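PDB 1OXT: ABC transporter, ATP binding protein from Sulfolobus solfataricus, which hydrolyses ATP to power glucose uptake as the energy-coupling subunit of the GlcSTUV ABC transporter. Local coordinates for residues L161-E166 / T193-S198. Sequence-based numbering, arbitrary orientation.
Sequences LLLLDE and TLLVVS
Leu162 N makes the first hydrogen bond, to Thr193 O at 2.8 Å, and four more backbone hydrogen bonds, alternating across the gap, carry the parallel strands on to Glu166 N and Val197 O. On one face, Leu161 reaches across to its partner: with CG anti to the backbone N (chi1 173°), CD1 drops beside Thr193 CG2 at 3.7 Å. Farther along, Leu163 CD1 lies against Leu195 CB (3.9 Å), and Val197 CG2 sits against the flat face of the Asp165 carboxylate, 3.5 Å from OD2. On the opposite face the side chains that meet are all aliphatic. Leu194 CD1 is a bump over the notch between Leu162 CD2 (4.2 Å) and Leu164 CD1 (4.3 Å), while Val196 CG2 packs on Leu164 CB. At the end, the bent chain of Glu166, an inferred ATP-binding residue, brings OE1 to 3.5 Å from Ser198 CA, and that oxygen accepts a bond from His199 N. Asp165 OD1 hydrogen-bonds Thr45 OG1 of the P-loop; the LLLLDE run beside that loop is consistent with the Walker B motif of ABC ATPases. Helix 176-190 makes the beta-alpha-beta crossover, placing Val183 on Leu164 and Leu194; helix 44-52 packs on Leu161, Leu163 and Leu195, and strand 84-87 pairs with the far edge of 161-165.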
loop_
_atom_site.group_PDB
_atom_site.type_symbol
_atom_site.label_atom_id
_atom_site.label_comp_id
_atom_site.label_asym_id
_atom_site.label_seq_id
_atom_site.Cartn_x
_atom_site.Cartn_y
_atom_site.Cartn_z
ATOM N N LEU A 161 3.615 -18.051 6.087
ATOM C CA LEU A 161 3.779 -16.629 5.746
ATOM C C LEU A 161 3.807 -16.451 4.235
ATOM O O LEU A 161 4.617 -17.075 3.546
ATOM C CB LEU A 161 5.071 -16.052 6.344
ATOM C CG LEU A 161 5.467 -14.614 5.941
ATOM C CD1 LEU A 161 4.458 -13.560 6.461
ATOM C CD2 LEU A 161 6.895 -14.247 6.393
ATOM N N LEU A 162 2.916 -15.611 3.716
ATOM C CA LEU A 162 2.911 -15.339 2.288
ATOM C C LEU A 162 3.455 -13.930 2.063
ATOM O O LEU A 162 2.975 -12.960 2.647
ATOM C CB LEU A 162 1.513 -15.522 1.693
ATOM C CG LEU A 162 1.312 -15.267 0.199
ATOM C CD1 LEU A 162 2.015 -16.333 -0.650
ATOM C CD2 LEU A 162 -0.185 -15.247 -0.106
ATOM N N LEU A 163 4.472 -13.834 1.219
ATOM C CA LEU A 163 5.168 -12.573 0.976
ATOM C C LEU A 163 4.891 -12.078 -0.437
ATOM O O LEU A 163 5.153 -12.788 -1.412
ATOM C CB LEU A 163 6.677 -12.781 1.165
ATOM C CG LEU A 163 7.353 -12.306 2.458
ATOM C CD1 LEU A 163 6.480 -12.442 3.690
ATOM C CD2 LEU A 163 8.704 -12.995 2.668
ATOM N N LEU A 164 4.372 -10.858 -0.551
ATOM C CA LEU A 164 4.041 -10.310 -1.865
ATOM C C LEU A 164 4.777 -9.003 -2.116
ATOM O O LEU A 164 4.591 -8.048 -1.401
ATOM C CB LEU A 164 2.527 -10.081 -1.993
ATOM C CG LEU A 164 1.639 -11.316 -1.795
ATOM C CD1 LEU A 164 0.164 -10.980 -1.959
ATOM C CD2 LEU A 164 2.033 -12.387 -2.784
ATOM N N ASP A 165 5.614 -8.962 -3.142
ATOM C CA ASP A 165 6.331 -7.732 -3.428
ATOM C C ASP A 165 5.801 -7.090 -4.713
ATOM O O ASP A 165 6.092 -7.556 -5.802
ATOM C CB ASP A 165 7.845 -7.974 -3.521
ATOM C CG ASP A 165 8.622 -6.669 -3.642
ATOM O OD1 ASP A 165 9.798 -6.607 -3.240
ATOM O OD2 ASP A 165 8.113 -5.637 -4.121
ATOM N N GLU A 166 5.014 -6.027 -4.567
ATOM C CA GLU A 166 4.430 -5.334 -5.713
ATOM C C GLU A 166 3.927 -6.315 -6.750
ATOM O O GLU A 166 4.270 -6.218 -7.926
ATOM C CB GLU A 166 5.437 -4.374 -6.352
ATOM C CG GLU A 166 6.141 -3.483 -5.349
ATOM C CD GLU A 166 6.136 -2.022 -5.757
ATOM O OE1 GLU A 166 5.036 -1.449 -5.937
ATOM O OE2 GLU A 166 7.235 -1.447 -5.886
ATOM N N THR A 193 -0.105 -15.668 7.697
ATOM C CA THR A 193 0.270 -14.305 7.859
ATOM C C THR A 193 0.638 -13.822 6.495
ATOM O O THR A 193 1.138 -14.560 5.658
ATOM C CB THR A 193 1.491 -14.243 8.776
ATOM O OG1 THR A 193 1.156 -14.820 10.040
ATOM C CG2 THR A 193 1.907 -12.786 8.994
ATOM N N LEU A 194 0.384 -12.556 6.218
ATOM C CA LEU A 194 0.656 -12.041 4.892
ATOM C C LEU A 194 1.301 -10.655 4.925
ATOM O O LEU A 194 0.883 -9.770 5.670
ATOM C CB LEU A 194 -0.631 -12.020 4.081
ATOM C CG LEU A 194 -0.571 -11.352 2.708
ATOM C CD1 LEU A 194 -1.709 -11.841 1.845
ATOM C CD2 LEU A 194 -0.614 -9.829 2.863
ATOM N N LEU A 195 2.340 -10.482 4.124
ATOM C CA LEU A 195 3.008 -9.195 4.026
ATOM C C LEU A 195 3.025 -8.789 2.560
ATOM O O LEU A 195 3.469 -9.542 1.705
ATOM C CB LEU A 195 4.437 -9.271 4.575
ATOM C CG LEU A 195 5.319 -8.045 4.310
ATOM C CD1 LEU A 195 4.747 -6.808 5.002
ATOM C CD2 LEU A 195 6.760 -8.290 4.771
ATOM N N VAL A 196 2.510 -7.602 2.273
ATOM C CA VAL A 196 2.506 -7.094 0.920
ATOM C C VAL A 196 3.142 -5.710 0.943
ATOM O O VAL A 196 2.825 -4.891 1.799
ATOM C CB VAL A 196 1.066 -7.026 0.353
ATOM C CG1 VAL A 196 0.192 -6.079 1.194
ATOM C CG2 VAL A 196 1.079 -6.616 -1.108
ATOM N N VAL A 197 4.081 -5.462 0.040
ATOM C CA VAL A 197 4.679 -4.130 -0.043
ATOM C C VAL A 197 4.299 -3.565 -1.396
ATOM O O VAL A 197 4.188 -4.312 -2.359
ATOM C CB VAL A 197 6.214 -4.123 0.177
ATOM C CG1 VAL A 197 6.561 -4.704 1.551
ATOM C CG2 VAL A 197 6.941 -4.883 -0.917
ATOM N N SER A 198 4.068 -2.256 -1.459
ATOM C CA SER A 198 3.638 -1.625 -2.699
ATOM C C SER A 198 3.723 -0.115 -2.624
ATOM O O SER A 198 3.746 0.456 -1.548
ATOM C CB SER A 198 2.187 -1.988 -3.000
ATOM O OG SER A 198 1.701 -1.219 -4.090
#